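Local coordinates for protein lipocalin (PDB 3BRN) that binds the biogenic amine serotonin inside its lipocalin barrel and probably serves as an amine-binding protein of a soft tick, at residues G36-N48 and F58-Q70. Residues are numbered along the deposited sequence; the frame is centred on the assembly and turned at random.
Sequences GTPECAYVLVPQN and FTYGKLQNGQMIQ. With SRO (serotonin), chain C.
Pro38 lays its CB against CD of Lys62, whose chain runs extended past the proline ring. The Glu39 carbonyl accepts a weak hydrogen bond from Leu63 N. Glu39 OE1 is hydrogen-bonded to Tyr152 OH, while OE2 lies beside CD2 of Leu63. Cys40, disulfide-bonded to Cys153, sets its CB 3.8 Å from CB of Leu63.

Tyr42 and Gly61 form an antiparallel hydrogen-bonded pair, Tyr42 N to Gly61 O and Gly61 N to Tyr42 O, both 3.0 Å. A chi1 of 76° turns the Tyr42 ring back over the neighbouring strand, with Gly61 N over one face. Tyr42 OH reaches past strand 55-64 and donates to Ile69 O at 3.0 Å, from above the carbonyl plane. Met68 SD approaches the Tyr42 ring obliquely, 5.2 Å from its centroid, a Met-aromatic contact. The methyl CE of Met68 packs 3.8 Å from CD1 of Tyr42.

Val43 faces the pocket. Val43 CG1 touches CE2 of Phe58 at 3.9 Å, and Val43 CG2 touches the serotonin ring. The serotonin hydroxyl lies over one face of Phe58. Leu44 N donates almost straight to Thr59 O at 2.8 Å.

Strand 42-44 sits between strand 26-32, where Val43 bonds to Tyr27 through the backbone, and strand 55-64 in the lipocalin barrel wall. Helix 88-91 covers Val43, Phe58 and Tyr60 through Leu91.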
ATOM      1  N   GLY A  36       7.945  13.165   4.831  1.00 51.74           N
ATOM      2  CA  GLY A  36       7.559  13.189   6.237  1.00 46.08           C
ATOM      3  C   GLY A  36       6.713  12.026   6.716  1.00 49.44           C
ATOM      4  O   GLY A  36       6.145  12.082   7.808  1.00 47.66           O
ATOM      5  N   THR A  37       6.628  10.958   5.931  1.00 45.18           N
ATOM      6  CA  THR A  37       5.820   9.818   6.363  1.00 52.12           C
ATOM      7  C   THR A  37       6.558   8.934   7.390  1.00 52.21           C
ATOM      8  O   THR A  37       7.784   8.815   7.350  1.00 54.17           O
ATOM      9  CB  THR A  37       5.233   9.008   5.169  1.00 45.67           C
ATOM     10  OG1 THR A  37       6.286   8.382   4.429  1.00 50.61           O
ATOM     11  CG2 THR A  37       4.488   9.944   4.233  1.00 50.74           C
ATOM     12  N   PRO A  38       5.820   8.388   8.367  1.00 52.09           N
ATOM     13  CA  PRO A  38       6.451   7.583   9.420  1.00 51.63           C
ATOM     14  C   PRO A  38       7.236   6.398   8.842  1.00 51.95           C
ATOM     15  O   PRO A  38       6.788   5.769   7.889  1.00 50.66           O
ATOM     16  CB  PRO A  38       5.259   7.078  10.242  1.00 53.12           C
ATOM     17  CG  PRO A  38       4.109   7.964   9.872  1.00 55.24           C
ATOM     18  CD  PRO A  38       4.352   8.393   8.466  1.00 53.42           C
ATOM     19  N   GLU A  39       8.437   6.158   9.365  1.00 46.85           N
ATOM     20  CA  GLU A  39       9.254   5.013   8.964  1.00 44.80           C
ATOM     21  C   GLU A  39       8.475   3.720   9.187  1.00 40.88           C
ATOM     22  O   GLU A  39       7.703   3.616  10.139  1.00 37.29           O
ATOM     23  CB  GLU A  39      10.551   4.975   9.804  1.00 49.99           C
ATOM     24  CG  GLU A  39      10.310   5.218  11.296  1.00 46.83           C
ATOM     25  CD  GLU A  39      11.520   4.927  12.206  1.00 54.44           C
ATOM     26  OE1 GLU A  39      12.692   4.959  11.748  1.00 41.06           O
ATOM     27  OE2 GLU A  39      11.283   4.714  13.417  1.00 48.36           O
ATOM     28  N   CYS A  40       8.646   2.765   8.276  1.00 41.99           N
ATOM     29  CA  CYS A  40       8.073   1.417   8.405  1.00 40.59           C
ATOM     30  C   CYS A  40       6.551   1.384   8.459  1.00 40.23           C
ATOM     31  O   CYS A  40       5.968   0.474   9.065  1.00 36.39           O
ATOM     32  CB  CYS A  40       8.657   0.671   9.611  1.00 40.08           C
ATOM     33  SG  CYS A  40      10.460   0.764   9.781  1.00 50.66           S
ATOM     34  N   ALA A  41       5.913   2.341   7.788  1.00 34.85           N
ATOM     35  CA  ALA A  41       4.454   2.405   7.726  1.00 38.05           C
ATOM     36  C   ALA A  41       3.934   1.175   6.987  1.00 35.77           C
ATOM     37  O   ALA A  41       4.555   0.719   6.028  1.00 35.46           O
ATOM     38  CB  ALA A  41       4.006   3.696   7.023  1.00 39.19           C
ATOM     39  N   TYR A  42       2.863   0.567   7.491  1.00 32.90           N
ATOM     40  CA  TYR A  42       2.349  -0.657   6.882  1.00 33.74           C
ATOM     41  C   TYR A  42       0.855  -0.825   7.144  1.00 31.20           C
ATOM     42  O   TYR A  42       0.266  -0.098   7.928  1.00 31.41           O
ATOM     43  CB  TYR A  42       3.067  -1.887   7.457  1.00 35.24           C
ATOM     44  CG  TYR A  42       2.587  -2.241   8.860  1.00 40.11           C
ATOM     45  CD1 TYR A  42       3.139  -1.618   9.981  1.00 38.35           C
ATOM     46  CD2 TYR A  42       1.540  -3.149   9.058  1.00 29.59           C
ATOM     47  CE1 TYR A  42       2.669  -1.889  11.258  1.00 32.38           C
ATOM     48  CE2 TYR A  42       1.056  -3.430  10.348  1.00 33.64           C
ATOM     49  CZ  TYR A  42       1.609  -2.761  11.436  1.00 45.69           C
ATOM     50  OH  TYR A  42       1.166  -3.011  12.723  1.00 44.88           O
ATOM     51  N   VAL A  43       0.230  -1.664   6.329  1.00 35.68           N
ATOM     52  CA  VAL A  43      -1.136  -2.096   6.556  1.00 33.77           C
ATOM     53  C   VAL A  43      -1.085  -3.611   6.570  1.00 31.39           C
ATOM     54  O   VAL A  43      -0.179  -4.198   5.986  1.00 37.29           O
ATOM     55  CB  VAL A  43      -2.099  -1.648   5.414  1.00 35.12           C
ATOM     56  CG1 VAL A  43      -2.273  -0.147   5.413  1.00 39.06           C
ATOM     57  CG2 VAL A  43      -1.628  -2.168   4.036  1.00 38.23           C
ATOM     58  N   LEU A  44      -2.015  -4.234   7.298  1.00 33.68           N
ATOM     59  CA  LEU A  44      -2.203  -5.675   7.217  1.00 31.77           C
ATOM     60  C   LEU A  44      -3.425  -5.928   6.341  1.00 33.05           C
ATOM     61  O   LEU A  44      -4.392  -5.163   6.405  1.00 38.96           O
ATOM     62  CB  LEU A  44      -2.461  -6.266   8.614  1.00 32.29           C
ATOM     63  CG  LEU A  44      -1.288  -6.328   9.603  1.00 35.87           C
ATOM     64  CD1 LEU A  44      -1.686  -7.141  10.848  1.00 40.75           C
ATOM     65  CD2 LEU A  44      -0.081  -6.964   8.950  1.00 32.16           C
ATOM     66  N   VAL A  45      -3.396  -6.991   5.537  1.00 31.59           N
ATOM     67  CA  VAL A  45      -4.592  -7.385   4.784  1.00 36.40           C
ATOM     68  C   VAL A  45      -5.734  -7.727   5.773  1.00 36.54           C
ATOM     69  O   VAL A  45      -5.464  -8.162   6.895  1.00 40.31           O
ATOM     70  CB  VAL A  45      -4.312  -8.565   3.809  1.00 36.36           C
ATOM     71  CG1 VAL A  45      -3.024  -8.330   3.032  1.00 35.45           C
ATOM     72  CG2 VAL A  45      -4.290  -9.907   4.549  1.00 39.58           C
ATOM     73  N   PRO A  46      -6.981  -7.339   5.445  1.00 34.54           N
ATOM     74  CA  PRO A  46      -8.064  -7.499   6.420  1.00 38.73           C
ATOM     75  C   PRO A  46      -8.203  -8.955   6.836  1.00 41.84           C
ATOM     76  O   PRO A  46      -7.774  -9.854   6.103  1.00 42.30           O
ATOM     77  CB  PRO A  46      -9.306  -7.042   5.647  1.00 42.17           C
ATOM     78  CG  PRO A  46      -8.767  -6.153   4.588  1.00 36.87           C
ATOM     79  CD  PRO A  46      -7.471  -6.760   4.185  1.00 34.09           C
ATOM     80  N   GLN A  47      -8.752  -9.188   8.021  1.00 46.12           N
ATOM     81  CA  GLN A  47      -8.790 -10.541   8.560  1.00 49.83           C
ATOM     82  C   GLN A  47      -9.726 -11.459   7.764  1.00 52.07           C
ATOM     83  O   GLN A  47      -9.533 -12.680   7.701  1.00 51.67           O
ATOM     84  CB  GLN A  47      -9.154 -10.515  10.042  1.00 49.26           C
ATOM     85  CG  GLN A  47      -8.641 -11.722  10.803  1.00 63.32           C
ATOM     86  CD  GLN A  47      -8.341 -11.406  12.252  1.00 73.96           C
ATOM     87  OE1 GLN A  47      -9.023 -10.589  12.875  1.00 79.26           O
ATOM     88  NE2 GLN A  47      -7.304 -12.040  12.793  1.00 62.50           N
ATOM     89  N   ASN A  48     -10.687 -10.848   7.084  1.00 53.08           N
ATOM     90  CA  ASN A  48     -11.628 -11.590   6.257  1.00 54.19           C
ATOM     91  C   ASN A  48     -11.660 -11.072   4.819  1.00 53.63           C
ATOM     92  O   ASN A  48     -11.409  -9.891   4.565  1.00 52.54           O
ATOM     93  CB  ASN A  48     -13.021 -11.544   6.879  1.00 53.07           C
ATOM     94  CG  ASN A  48     -13.349 -10.188   7.459  1.00 60.28           C
ATOM     95  OD1 ASN A  48     -12.458  -9.362   7.682  1.00 61.30           O
ATOM     96  ND2 ASN A  48     -14.628  -9.954   7.728  1.00 64.55           N
ATOM     97  N   PHE A  58      -9.329  -2.922   9.302  1.00 41.53           N
ATOM     98  CA  PHE A  58      -7.993  -3.391   8.984  1.00 40.28           C
ATOM     99  C   PHE A  58      -7.015  -2.751   9.940  1.00 34.86           C
ATOM    100  O   PHE A  58      -7.321  -1.732  10.559  1.00 37.24           O
ATOM    101  CB  PHE A  58      -7.610  -3.073   7.531  1.00 37.86           C
ATOM    102  CG  PHE A  58      -7.343  -1.617   7.277  1.00 35.55           C
ATOM    103  CD1 PHE A  58      -8.390  -0.722   7.165  1.00 31.08           C
ATOM    104  CD2 PHE A  58      -6.046  -1.147   7.149  1.00 36.08           C
ATOM    105  CE1 PHE A  58      -8.153   0.615   6.999  1.00 32.27           C
ATOM    106  CE2 PHE A  58      -5.797   0.188   6.963  1.00 30.02           C
ATOM    107  CZ  PHE A  58      -6.855   1.076   6.855  1.00 39.92           C
ATOM    108  N   THR A  59      -5.908  -3.440  10.169  1.00 39.63           N
ATOM    109  CA  THR A  59      -4.857  -2.944  11.050  1.00 43.18           C
ATOM    110  C   THR A  59      -3.795  -2.219  10.227  1.00 42.11           C
ATOM    111  O   THR A  59      -3.501  -2.609   9.095  1.00 35.93           O
ATOM    112  CB  THR A  59      -4.204  -4.095  11.824  1.00 42.65           C
ATOM    113  OG1 THR A  59      -5.214  -4.822  12.543  1.00 47.57           O
ATOM    114  CG2 THR A  59      -3.141  -3.576  12.808  1.00 39.49           C
ATOM    115  N   TYR A  60      -3.272  -1.137  10.788  1.00 36.85           N
ATOM    116  CA  TYR A  60      -2.196  -0.381  10.171  1.00 36.66           C
ATOM    117  C   TYR A  60      -1.281   0.133  11.266  1.00 37.40           C
ATOM    118  O   TYR A  60      -1.608   0.056  12.463  1.00 40.17           O
ATOM    119  CB  TYR A  60      -2.745   0.779   9.349  1.00 39.16           C
ATOM    120  CG  TYR A  60      -3.282   1.920  10.172  1.00 48.47           C
ATOM    121  CD1 TYR A  60      -4.589   1.908  10.633  1.00 42.01           C
ATOM    122  CD2 TYR A  60      -2.494   3.041  10.448  1.00 41.06           C
ATOM    123  CE1 TYR A  60      -5.086   2.946  11.396  1.00 43.38           C
ATOM    124  CE2 TYR A  60      -2.993   4.096  11.197  1.00 44.90           C
ATOM    125  CZ  TYR A  60      -4.294   4.036  11.673  1.00 53.26           C
ATOM    126  OH  TYR A  60      -4.829   5.088  12.394  1.00 47.17           O
ATOM    127  N   GLY A  61      -0.069   0.496  10.887  1.00 37.21           N
ATOM    128  CA  GLY A  61       0.894   0.889  11.891  1.00 35.57           C
ATOM    129  C   GLY A  61       2.181   1.425  11.334  1.00 37.14           C
ATOM    130  O   GLY A  61       2.263   1.844  10.181  1.00 37.94           O
ATOM    131  N   LYS A  62       3.192   1.404  12.182  1.00 38.23           N
ATOM    132  CA  LYS A  62       4.459   2.010  11.870  1.00 38.41           C
ATOM    133  C   LYS A  62       5.388   1.677  13.032  1.00 40.83           C
ATOM    134  O   LYS A  62       4.940   1.168  14.068  1.00 38.22           O
ATOM    135  CB  LYS A  62       4.272   3.520  11.766  1.00 39.37           C
ATOM    136  CG  LYS A  62       3.916   4.177  13.092  1.00 50.77           C
ATOM    137  CD  LYS A  62       3.956   5.686  12.969  1.00 67.11           C
ATOM    138  CE  LYS A  62       3.030   6.349  13.970  1.00 74.65           C
ATOM    139  NZ  LYS A  62       2.898   7.806  13.681  1.00 79.00           N
ATOM    140  N   LEU A  63       6.681   1.910  12.836  1.00 41.85           N
ATOM    141  CA  LEU A  63       7.674   1.635  13.863  1.00 40.84           C
ATOM    142  C   LEU A  63       7.655   2.709  14.938  1.00 46.99           C
ATOM    143  O   LEU A  63       7.602   3.906  14.644  1.00 38.07           O
ATOM    144  CB  LEU A  63       9.069   1.535  13.252  1.00 37.73           C
ATOM    145  CG  LEU A  63      10.208   1.263  14.234  1.00 37.12           C
ATOM    146  CD1 LEU A  63       9.937  -0.042  14.971  1.00 39.89           C
ATOM    147  CD2 LEU A  63      11.533   1.217  13.494  1.00 34.72           C
ATOM    148  N   GLN A  64       7.718   2.273  16.193  1.00 53.06           N
ATOM    149  CA  GLN A  64       7.692   3.202  17.301  1.00 54.50           C
ATOM    150  C   GLN A  64       8.393   2.463  18.427  1.00 51.46           C
ATOM    151  O   GLN A  64       7.968   1.383  18.833  1.00 51.18           O
ATOM    152  CB  GLN A  64       6.268   3.682  17.572  1.00 55.21           C
ATOM    153  CG  GLN A  64       6.194   5.130  18.057  1.00 63.77           C
ATOM    154  CD  GLN A  64       4.786   5.546  18.449  1.00 64.14           C
ATOM    155  OE1 GLN A  64       4.127   6.310  17.737  1.00 61.00           O
ATOM    156  NE2 GLN A  64       4.300   5.007  19.562  1.00 61.96           N
ATOM    157  N   ASN A  65       9.501   3.040  18.885  1.00 46.31           N
ATOM    158  CA  ASN A  65      10.220   2.523  20.033  1.00 46.54           C
ATOM    159  C   ASN A  65      10.624   1.064  19.910  1.00 44.03           C
ATOM    160  O   ASN A  65      10.523   0.290  20.870  1.00 47.36           O
ATOM    161  CB  ASN A  65       9.345   2.747  21.267  1.00 49.50           C
ATOM    162  CG  ASN A  65       9.132   4.219  21.564  1.00 53.88           C
ATOM    163  OD1 ASN A  65      10.089   4.997  21.604  1.00 56.53           O
ATOM    164  ND2 ASN A  65       7.873   4.614  21.752  1.00 51.43           N
ATOM    165  N   GLY A  66      11.069   0.693  18.714  1.00 39.57           N
ATOM    166  CA  GLY A  66      11.554  -0.655  18.459  1.00 43.85           C
ATOM    167  C   GLY A  66      10.450  -1.642  18.127  1.00 46.60           C
ATOM    168  O   GLY A  66      10.729  -2.766  17.702  1.00 48.50           O
ATOM    169  N   GLN A  67       9.201  -1.201  18.243  1.00 45.46           N
ATOM    170  CA  GLN A  67       8.062  -2.077  17.966  1.00 49.95           C
ATOM    171  C   GLN A  67       7.084  -1.561  16.914  1.00 47.68           C
ATOM    172  O   GLN A  67       6.880  -0.358  16.769  1.00 48.35           O
ATOM    173  CB  GLN A  67       7.320  -2.408  19.256  1.00 44.49           C
ATOM    174  CG  GLN A  67       8.181  -3.135  20.269  1.00 54.98           C
ATOM    175  CD  GLN A  67       7.374  -3.645  21.429  1.00 53.12           C
ATOM    176  OE1 GLN A  67       6.334  -2.903  21.794  1.00 70.72           O
ATOM    177  NE2 GLN A  67       7.630  -4.733  21.945  1.00 59.40           N
ATOM    178  N   MET A  68       6.472  -2.491  16.187  1.00 52.62           N
ATOM    179  CA  MET A  68       5.417  -2.154  15.228  1.00 48.77           C
ATOM    180  C   MET A  68       4.111  -1.970  15.989  1.00 49.27           C
ATOM    181  O   MET A  68       3.563  -2.938  16.526  1.00 50.38           O
ATOM    182  CB  MET A  68       5.233  -3.291  14.217  1.00 50.06           C
ATOM    183  CG  MET A  68       6.400  -3.529  13.279  1.00 50.52           C
ATOM    184  SD  MET A  68       6.783  -2.041  12.336  1.00 46.45           S
ATOM    185  CE  MET A  68       6.738  -2.652  10.648  1.00 40.08           C
ATOM    186  N   ILE A  69       3.613  -0.738  16.055  1.00 45.53           N
ATOM    187  CA  ILE A  69       2.333  -0.491  16.718  1.00 45.03           C
ATOM    188  C   ILE A  69       1.176  -0.790  15.777  1.00 47.53           C
ATOM    189  O   ILE A  69       1.283  -0.593  14.556  1.00 45.85           O
ATOM    190  CB  ILE A  69       2.194   0.960  17.221  1.00 47.60           C
ATOM    191  CG1 ILE A  69       2.178   1.929  16.040  1.00 49.88           C
ATOM    192  CG2 ILE A  69       3.276   1.291  18.263  1.00 54.40           C
ATOM    193  CD1 ILE A  69       1.635   3.306  16.369  1.00 66.22           C
ATOM    194  N   GLN A  70       0.068  -1.257  16.349  1.00 44.86           N
ATOM    195  CA  GLN A  70      -1.123  -1.587  15.569  1.00 46.39           C
ATOM    196  C   GLN A  70      -2.273  -0.657  15.907  1.00 48.48           C
ATOM    197  O   GLN A  70      -2.603  -0.463  17.072  1.00 50.60           O
ATOM    198  CB  GLN A  70      -1.556  -3.022  15.836  1.00 45.15           C
ATOM    199  CG  GLN A  70      -0.460  -4.042  15.667  1.00 45.19           C
ATOM    200  CD  GLN A  70      -0.933  -5.436  15.996  1.00 56.77           C
ATOM    201  OE1 GLN A  70      -2.248  -5.615  16.033  1.00 64.29           O
ATOM    202  NE2 GLN A  70      -0.130  -6.339  16.244  1.00 64.88           N
TER
HETATM  203  OH  SRO C 158      -6.297  -1.603   3.651  1.00 30.72           O
HETATM  204  CZ3 SRO C 158      -5.559  -0.703   2.921  1.00 20.96           C
HETATM  205  CH2 SRO C 158      -5.852   0.649   3.086  1.00 22.30           C
HETATM  206  CZ2 SRO C 158      -5.062   1.621   2.467  1.00 29.99           C
HETATM  207  CE2 SRO C 158      -4.042   1.172   1.642  1.00 20.32           C
HETATM  208  NE1 SRO C 158      -3.129   1.783   0.845  1.00 19.00           N
HETATM  209  CD1 SRO C 158      -2.340   0.847   0.268  1.00 18.43           C
HETATM  210  CG  SRO C 158      -2.775  -0.415   0.675  1.00 20.61           C
HETATM  211  CD2 SRO C 158      -3.858  -0.195   1.523  1.00 25.20           C
HETATM  212  CE3 SRO C 158      -4.593  -1.085   2.142  1.00 28.32           C
HETATM  213  CB  SRO C 158      -2.200  -1.738   0.234  1.00 25.24           C
HETATM  214  CA  SRO C 158      -3.225  -2.510  -0.619  1.00 24.56           C
HETATM  215  NZ  SRO C 158      -2.696  -3.852  -0.884  1.00 24.95           N